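Local coordinates for protein 3-hydroxyacyl-CoA dehydrogenase (Brucella suis, PDB 4O5O) that probably catalyses the NAD-dependent, reversible oxidation of 3-hydroxyacyl-CoA to 3-oxoacyl-CoA, as a tetrameric short-chain dehydrogenase with a Rossmann-type fold, at residues A21-G26 and K203-A208; A158-Q163 and G249-L254; P199-T204 and G256-A261. One frame throughout, in Å; residues are numbered along the deposited sequence.

Interaction 1: A21-G26 and K203-A208; sequences AGSGLG and KTPMMA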
loop_
_atom_site.group_PDB
_atom_site.type_symbol
_atom_site.label_atom_id
_atom_site.label_comp_id
_atom_site.label_asym_id
_atom_site.label_seq_id
_atom_site.Cartn_x
_atom_site.Cartn_y
_atom_site.Cartn_z
ATOM N N ALA B 21 9.888 20.573 -18.881
ATOM C CA ALA B 21 9.031 20.709 -20.070
ATOM C C ALA B 21 9.780 20.633 -21.384
ATOM O O ALA B 21 9.141 20.574 -22.417
ATOM C CB ALA B 21 8.192 21.974 -20.003
ATOM N N GLY B 22 11.113 20.613 -21.342
ATOM C CA GLY B 22 11.904 20.516 -22.557
ATOM C C GLY B 22 11.962 19.164 -23.233
ATOM O O GLY B 22 12.383 19.074 -24.397
ATOM N N SER B 23 11.521 18.128 -22.530
ATOM C CA SER B 23 11.654 16.778 -23.036
ATOM C C SER B 23 10.646 15.835 -22.397
ATOM O O SER B 23 9.995 16.198 -21.411
ATOM C CB SER B 23 13.069 16.268 -22.793
ATOM O OG SER B 23 13.319 16.148 -21.421
ATOM N N GLY B 24 10.503 14.652 -22.977
ATOM C CA GLY B 24 9.840 13.557 -22.302
ATOM C C GLY B 24 8.447 13.868 -21.807
ATOM O O GLY B 24 7.606 14.397 -22.531
ATOM N N LEU B 25 8.180 13.505 -20.566
ATOM C CA LEU B 25 6.845 13.646 -20.050
ATOM C C LEU B 25 6.381 15.099 -20.021
ATOM O O LEU B 25 5.253 15.410 -20.414
ATOM C CB LEU B 25 6.746 13.065 -18.640
ATOM C CG LEU B 25 7.109 11.582 -18.458
ATOM C CD1 LEU B 25 6.803 11.149 -17.033
ATOM C CD2 LEU B 25 6.423 10.685 -19.506
ATOM N N GLY B 26 7.235 16.008 -19.552
ATOM C CA GLY B 26 6.821 17.398 -19.472
ATOM C C GLY B 26 6.556 18.020 -20.841
ATOM O O GLY B 26 5.631 18.838 -20.998
ATOM N N LYS B 203 9.083 5.976 -22.730
ATOM C CA LYS B 203 10.057 6.406 -23.735
ATOM C C LYS B 203 10.451 7.885 -23.548
ATOM O O LYS B 203 9.953 8.767 -24.243
ATOM C CB LYS B 203 9.449 6.187 -25.125
ATOM N N THR B 204 11.360 8.111 -22.607
ATOM C CA THR B 204 11.916 9.417 -22.273
ATOM C C THR B 204 13.268 9.530 -22.963
ATOM O O THR B 204 13.760 8.549 -23.486
ATOM C CB THR B 204 12.187 9.509 -20.756
ATOM O OG1 THR B 204 13.172 8.520 -20.407
ATOM C CG2 THR B 204 10.929 9.272 -19.955
ATOM N N PRO B 205 13.885 10.720 -22.943
ATOM C CA PRO B 205 15.227 10.872 -23.509
ATOM C C PRO B 205 16.260 9.879 -22.982
ATOM O O PRO B 205 17.017 9.303 -23.780
ATOM C CB PRO B 205 15.614 12.285 -23.092
ATOM C CG PRO B 205 14.325 13.010 -23.004
ATOM C CD PRO B 205 13.292 12.014 -22.568
ATOM N N MET B 206 16.302 9.671 -21.668
ATOM C CA MET B 206 17.251 8.703 -21.091
ATOM C C MET B 206 17.051 7.316 -21.689
ATOM O O MET B 206 18.007 6.667 -22.120
ATOM C CB MET B 206 17.092 8.644 -19.571
ATOM N N MET B 207 15.798 6.881 -21.740
ATOM C CA MET B 207 15.464 5.561 -22.267
ATOM C C MET B 207 15.819 5.413 -23.737
ATOM O O MET B 207 16.419 4.404 -24.150
ATOM C CB MET B 207 13.953 5.344 -22.106
ATOM C CG MET B 207 13.456 4.010 -22.620
ATOM S SD MET B 207 14.196 2.623 -21.739
ATOM C CE MET B 207 13.789 3.114 -20.048
ATOM N N ALA B 208 15.438 6.416 -24.521
ATOM C CA ALA B 208 15.725 6.459 -25.961
ATOM C C ALA B 208 17.228 6.359 -26.228
ATOM O O ALA B 208 17.634 5.807 -27.244
ATOM C CB ALA B 208 15.158 7.737 -26.562
#

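Interaction 2: A158-Q163 and G249-L254; sequences AAFDGQ and GEVIRL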
loop_
_atom_site.group_PDB
_atom_site.type_symbol
_atom_site.label_atom_id
_atom_site.label_comp_id
_atom_site.label_asym_id
_atom_site.label_seq_id
_atom_site.Cartn_x
_atom_site.Cartn_y
_atom_site.Cartn_z
ATOM N N ALA B 158 9.089 3.180 -8.967
ATOM C CA ALA B 158 10.210 2.965 -8.052
ATOM C C ALA B 158 9.847 3.314 -6.621
ATOM O O ALA B 158 10.514 2.849 -5.700
ATOM C CB ALA B 158 11.433 3.743 -8.503
ATOM N N ALA B 159 8.781 4.081 -6.426
ATOM C CA ALA B 159 8.258 4.364 -5.061
ATOM C C ALA B 159 7.666 3.116 -4.407
ATOM O O ALA B 159 7.480 3.124 -3.211
ATOM C CB ALA B 159 7.211 5.473 -5.094
ATOM N N PHE B 160 7.367 2.088 -5.217
ATOM C CA PHE B 160 6.691 0.873 -4.788
ATOM C C PHE B 160 7.581 -0.364 -4.920
ATOM O O PHE B 160 7.564 -1.211 -4.054
ATOM C CB PHE B 160 5.399 0.645 -5.619
ATOM C CG PHE B 160 4.381 1.751 -5.479
ATOM C CD1 PHE B 160 3.558 1.805 -4.377
ATOM C CD2 PHE B 160 4.251 2.732 -6.446
ATOM C CE1 PHE B 160 2.625 2.827 -4.240
ATOM C CE2 PHE B 160 3.328 3.757 -6.309
ATOM C CZ PHE B 160 2.521 3.802 -5.202
ATOM N N ASP B 161 8.323 -0.468 -6.031
ATOM C CA ASP B 161 9.046 -1.694 -6.411
ATOM C C ASP B 161 10.509 -1.416 -6.722
ATOM O O ASP B 161 11.054 -1.987 -7.663
ATOM C CB ASP B 161 8.365 -2.317 -7.648
ATOM C CG ASP B 161 6.892 -2.642 -7.398
ATOM O OD1 ASP B 161 6.576 -3.292 -6.359
ATOM O OD2 ASP B 161 6.059 -2.233 -8.203
ATOM N N GLY B 162 11.156 -0.567 -5.935
ATOM C CA GLY B 162 12.495 -0.098 -6.275
ATOM C C GLY B 162 13.485 -1.218 -6.540
ATOM O O GLY B 162 13.564 -2.205 -5.809
ATOM N N GLN B 163 14.253 -1.062 -7.617
ATOM C CA GLN B 163 15.226 -2.041 -8.000
ATOM C C GLN B 163 16.561 -1.812 -7.301
ATOM O O GLN B 163 16.840 -0.751 -6.776
ATOM C CB GLN B 163 15.447 -1.964 -9.534
ATOM C CG GLN B 163 14.174 -2.133 -10.358
ATOM C CD GLN B 163 14.464 -2.370 -11.829
ATOM O OE1 GLN B 163 14.944 -1.478 -12.525
ATOM N NE2 GLN B 163 14.263 -3.603 -12.281
ATOM N N GLY B 249 -5.780 13.654 -3.709
ATOM C CA GLY B 249 -5.047 12.983 -2.648
ATOM C C GLY B 249 -4.532 11.588 -2.891
ATOM O O GLY B 249 -4.200 10.882 -1.941
ATOM N N GLU B 250 -4.434 11.218 -4.164
ATOM C CA GLU B 250 -4.150 9.839 -4.594
ATOM C C GLU B 250 -2.909 9.781 -5.485
ATOM O O GLU B 250 -2.515 10.766 -6.097
ATOM C CB GLU B 250 -5.414 9.293 -5.293
ATOM C CG GLU B 250 -5.323 8.038 -6.136
ATOM C CD GLU B 250 -4.956 6.780 -5.409
ATOM O OE1 GLU B 250 -4.273 6.867 -4.336
ATOM O OE2 GLU B 250 -5.372 5.687 -5.928
ATOM N N VAL B 251 -2.295 8.591 -5.488
ATOM C CA VAL B 251 -1.193 8.248 -6.354
ATOM C C VAL B 251 -1.706 7.207 -7.334
ATOM O O VAL B 251 -2.178 6.146 -6.906
ATOM C CB VAL B 251 -0.011 7.697 -5.535
ATOM C CG1 VAL B 251 1.140 7.274 -6.423
ATOM C CG2 VAL B 251 0.482 8.717 -4.516
ATOM N N ILE B 252 -1.656 7.511 -8.627
ATOM C CA ILE B 252 -2.095 6.560 -9.647
ATOM C C ILE B 252 -0.910 5.962 -10.401
ATOM O O ILE B 252 -0.119 6.705 -11.014
ATOM C CB ILE B 252 -2.988 7.249 -10.685
ATOM C CG1 ILE B 252 -4.209 7.872 -10.002
ATOM C CG2 ILE B 252 -3.401 6.290 -11.792
ATOM C CD1 ILE B 252 -5.096 8.666 -10.928
ATOM N N ARG B 253 -0.816 4.637 -10.382
ATOM C CA ARG B 253 0.207 3.926 -11.145
ATOM C C ARG B 253 -0.234 3.879 -12.608
ATOM O O ARG B 253 -1.363 3.477 -12.906
ATOM C CB ARG B 253 0.384 2.500 -10.629
ATOM C CG ARG B 253 0.850 2.450 -9.202
ATOM C CD ARG B 253 0.920 1.028 -8.694
ATOM N NE ARG B 253 2.013 0.322 -9.330
ATOM C CZ ARG B 253 2.854 -0.472 -8.702
ATOM N NH1 ARG B 253 2.682 -0.775 -7.418
ATOM N NH2 ARG B 253 3.832 -0.993 -9.406
ATOM N N LEU B 254 0.675 4.287 -13.489
ATOM C CA LEU B 254 0.452 4.259 -14.923
ATOM C C LEU B 254 1.581 3.438 -15.538
ATOM O O LEU B 254 2.656 3.971 -15.860
ATOM C CB LEU B 254 0.410 5.679 -15.465
ATOM C CG LEU B 254 0.128 5.825 -16.945
ATOM C CD1 LEU B 254 -1.298 5.392 -17.302
ATOM C CD2 LEU B 254 0.392 7.253 -17.403
HETATM O O HOH W 1 3.877 -2.958 -5.849
#

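Interaction 3: P199-T204 and G256-A261; sequences PGIFKT and GALRMA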
loop_
_atom_site.group_PDB
_atom_site.type_symbol
_atom_site.label_atom_id
_atom_site.label_comp_id
_atom_site.label_asym_id
_atom_site.label_seq_id
_atom_site.Cartn_x
_atom_site.Cartn_y
_atom_site.Cartn_z
ATOM N N PRO B 199 4.543 6.921 -12.862
ATOM C CA PRO B 199 4.749 6.226 -14.124
ATOM C C PRO B 199 5.600 4.968 -14.023
ATOM O O PRO B 199 6.521 4.910 -13.200
ATOM C CB PRO B 199 5.464 7.264 -15.004
ATOM C CG PRO B 199 5.414 8.544 -14.283
ATOM C CD PRO B 199 5.217 8.222 -12.832
ATOM N N GLY B 200 5.318 4.005 -14.904
ATOM C CA GLY B 200 6.223 2.902 -15.165
ATOM C C GLY B 200 7.302 3.302 -16.122
ATOM O O GLY B 200 7.847 4.407 -16.022
ATOM N N ILE B 201 7.614 2.403 -17.051
ATOM C CA ILE B 201 8.690 2.630 -17.968
ATOM C C ILE B 201 8.157 3.356 -19.224
ATOM O O ILE B 201 7.365 2.795 -19.996
ATOM C CB ILE B 201 9.387 1.315 -18.385
ATOM C CG1 ILE B 201 9.838 0.505 -17.169
ATOM C CG2 ILE B 201 10.592 1.666 -19.242
ATOM C CD1 ILE B 201 10.200 -0.944 -17.463
ATOM N N PHE B 202 8.609 4.600 -19.423
ATOM C CA PHE B 202 8.219 5.415 -20.564
ATOM C C PHE B 202 9.400 5.721 -21.472
ATOM O O PHE B 202 10.551 5.693 -21.049
ATOM C CB PHE B 202 7.594 6.727 -20.090
ATOM C CG PHE B 202 6.145 6.576 -19.713
ATOM C CD1 PHE B 202 5.774 5.875 -18.592
ATOM C CD2 PHE B 202 5.153 7.051 -20.546
ATOM C CE1 PHE B 202 4.427 5.671 -18.303
ATOM C CE2 PHE B 202 3.818 6.838 -20.279
ATOM C CZ PHE B 202 3.450 6.153 -19.144
ATOM N N LYS B 203 9.083 5.976 -22.730
ATOM C CA LYS B 203 10.057 6.406 -23.735
ATOM C C LYS B 203 10.451 7.885 -23.548
ATOM O O LYS B 203 9.953 8.767 -24.243
ATOM C CB LYS B 203 9.449 6.187 -25.125
ATOM N N THR B 204 11.360 8.111 -22.607
ATOM C CA THR B 204 11.916 9.417 -22.273
ATOM C C THR B 204 13.268 9.530 -22.963
ATOM O O THR B 204 13.760 8.549 -23.486
ATOM C CB THR B 204 12.187 9.509 -20.756
ATOM O OG1 THR B 204 13.172 8.520 -20.407
ATOM C CG2 THR B 204 10.929 9.272 -19.955
ATOM N N GLY B 256 1.138 -0.305 -17.007
ATOM C CA GLY B 256 0.979 -1.581 -17.769
ATOM C C GLY B 256 1.013 -2.839 -16.885
ATOM O O GLY B 256 1.319 -3.949 -17.365
ATOM N N ALA B 257 0.743 -2.662 -15.576
ATOM C CA ALA B 257 0.835 -3.736 -14.567
ATOM C C ALA B 257 2.244 -4.193 -14.261
ATOM O O ALA B 257 2.451 -5.254 -13.664
ATOM C CB ALA B 257 -0.091 -4.919 -14.903
ATOM N N LEU B 258 3.237 -3.381 -14.642
ATOM C CA LEU B 258 4.628 -3.687 -14.297
ATOM C C LEU B 258 4.803 -3.795 -12.781
ATOM O O LEU B 258 4.319 -2.933 -12.018
ATOM C CB LEU B 258 5.516 -2.565 -14.809
ATOM C CG LEU B 258 6.990 -2.535 -14.407
ATOM C CD1 LEU B 258 7.731 -3.688 -14.995
ATOM C CD2 LEU B 258 7.643 -1.216 -14.777
ATOM N N ARG B 259 5.534 -4.823 -12.377
ATOM C CA ARG B 259 6.052 -4.919 -11.003
ATOM C C ARG B 259 7.548 -5.198 -11.110
ATOM O O ARG B 259 7.957 -6.315 -11.355
ATOM C CB ARG B 259 5.336 -6.001 -10.194
ATOM C CG ARG B 259 3.860 -5.737 -9.987
ATOM C CD ARG B 259 3.597 -4.501 -9.122
ATOM N NE ARG B 259 2.199 -4.269 -8.821
ATOM C CZ ARG B 259 1.315 -3.657 -9.596
ATOM N NH1 ARG B 259 1.626 -3.206 -10.797
ATOM N NH2 ARG B 259 0.076 -3.468 -9.138
ATOM N N MET B 260 8.384 -4.180 -10.932
ATOM C CA MET B 260 9.789 -4.341 -11.268
ATOM C C MET B 260 10.441 -5.379 -10.378
ATOM O O MET B 260 10.306 -5.354 -9.164
ATOM C CB MET B 260 10.544 -3.023 -11.135
ATOM C CG MET B 260 10.112 -1.935 -12.111
ATOM S SD MET B 260 11.172 -0.505 -12.055
ATOM C CE MET B 260 10.922 0.105 -10.384
ATOM N N ALA B 261 11.223 -6.215 -11.012
ATOM C CA ALA B 261 12.081 -7.157 -10.338
ATOM C C ALA B 261 13.309 -6.436 -9.762
ATOM O O ALA B 261 13.593 -5.297 -10.071
ATOM C CB ALA B 261 12.521 -8.227 -11.327
#

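Interaction 1: A21-G26 and K203-A208
The pyrrolidine ring of P205 overlaps S23 and G24, the middle of the turn between the first strand of the Rossmann fold and helix 24-35. In short-chain dehydrogenases this turn carries the glycine-rich TGxxxGxG signature, to which G24 and G26 belong, and it probably wraps the dinucleotide cofactor here too. The contact illustrates how a small apolar touch can join the glycine-rich turn to the start of helix 205-209. The front of the ring meets S23: P205 CG lies 3.5 Å from S23 CB, slightly closer than carbons usually pack, and 3.7 Å from S23 OG. The hydroxyl gets there because OG sits between the backbone N and the carbonyl carbon (chi1 65°), alongside the proline. The neighbouring ring carbon settles on bare backbone, with P205 CD 3.8 Å from G24 CA. G24 has a positive phi of 55°, which favours glycine, and with no side chain it lets that CD lie on its CA. The backbones therefore come close, with G24 CA and T204 CA 4.6 Å apart.

No hydrogen bond crosses between the two segments; each is held from its own side. G22 N bonds to D44 OD2 at the end of strand 39-44, and the side chain of L25 packs on F202 and on P231 and Y234 at helix 231-243. P205 opens helix 205-209, with T204 as its N-cap. The helix begins with T204 O accepting from A208 N at 2.9 Å, while T204 OG1 takes a long, weak capping bond from M207 N at 3.4 Å.

Interaction 2: A158-Q163 and G249-L254
F160 lays its ring over one face of the guanidinium of R253 while the next residue, D161, takes the edge in a salt bridge. R253 belongs to strand 251-254, the last strand of the parallel Rossmann-type sheet; F160 and D161 lie in a short, weakly bonded helical turn that follows strand 149-154. Two flat surfaces and one ion pair thus tie this turn to the sheet edge. The tight part is at the guanidinium. Its plane and that of the ring are only 20° apart, shifted so that they overlap toward their rims, and R253 NH1 comes within 3.6 Å of both CB and CG of F160. D161 crosses the arginine side chain at about a right angle, and R253 NH2 donates to D161 OD2 at 2.8 Å, with an N-H...O angle of 161°, the oxygen lying close to the guanidinium plane and met nearly end-on. R253 CD sits over the ring face, and a bend at chi3 (70°) carries the guanidinium toward F160 CB and CG. R253 NE makes a second salt bridge, to D255, and the two carboxylates probably offset the nearby charge of R259.

Across this contact, packing is sparser two residues earlier in the strand, where V251 CG1 meets only the ring edge, 3.9 Å from F160 CZ, and F160 is exposed. A buffer molecule, Tris, is bound against V251 O. The strand also faces a second subunit, in which E250 accepts a bond from the backbone N of R253, and the reverse. On the wet side the two charged groups are joined less directly: one water donates to D161 OD1 at 2.8 Å and accepts from R253 NH1 at 2.9 Å.

Interaction 3: P199-T204 and G256-A261
L258 rests one methyl, CD2, against the outer arm of I201, and two side-chain conformations decide that CD2 and not CD1 of the leucine makes the touch. In L258 the CG is anti to the backbone N (chi1 171°), extending the side chain across the gap, and the second torsion then continues the line into CD2 rather than CD1. In I201 the longer branch stands anti to the carbonyl carbon (chi1 -54°), and CD1 carries on nearly straight from it. CG1 and CD1 consequently offer one extended flank, and L258 CD2 rests against both, 3.7 Å from I201 CG1 and 3.7 Å from I201 CD1. The two chains cross at about a right angle, so the touch is a methyl on the side of a chain and not two chains lying along each other. Beneath it G200 contributes bare backbone, its CA 4.4 Å from L258 CD2.

P199 ends strand 192-199 and G200 begins the first loop, the proline-glycine pair found at this point in many short-chain dehydrogenases; the second loop comes after the last strand of the Rossmann-type sheet and leads to the C-terminus. Both side chains also lean on S221, and I201 reaches L228 as well.

R259, next to L258, curls back over the preceding peptide and still reaches a second subunit. Its first two torsions both turn the head back, and R259 NH1 donates to L258 O at 3.0 Å with an N-H...O angle of 161°, coming from above the carbonyl plane. R259 NH2 bonds to G249 O of the second subunit. In the other loop K203 centres an inverse gamma turn, closed by a weak bond from T204 N to F202 O at 3.0 Å.

In the fold
Along the chain the segments come in the order 21-26, 158-163, 199-208, 249-254, 256-261. Those at 21-26, 158-163, 199-204 and 256-261 come at or just after the ends of strands of one parallel Rossmann-type sheet, while 249-254 holds its edge strand. Interactions 1 and 3 share K203 and T204, with centres 14 Å apart; L25 packs on both F202 and P199. Interactions 2 and 3 are closer, at 10 Å between centres, joined by L254 O to G200 N and by Q163 NE2 to A261 O, whereas 1 and 2 are 19 Å apart and do not touch. Segment 199-208 runs from the C-terminal loop, where interactions 2 and 3 meet a second subunit, to the probable cofactor turn.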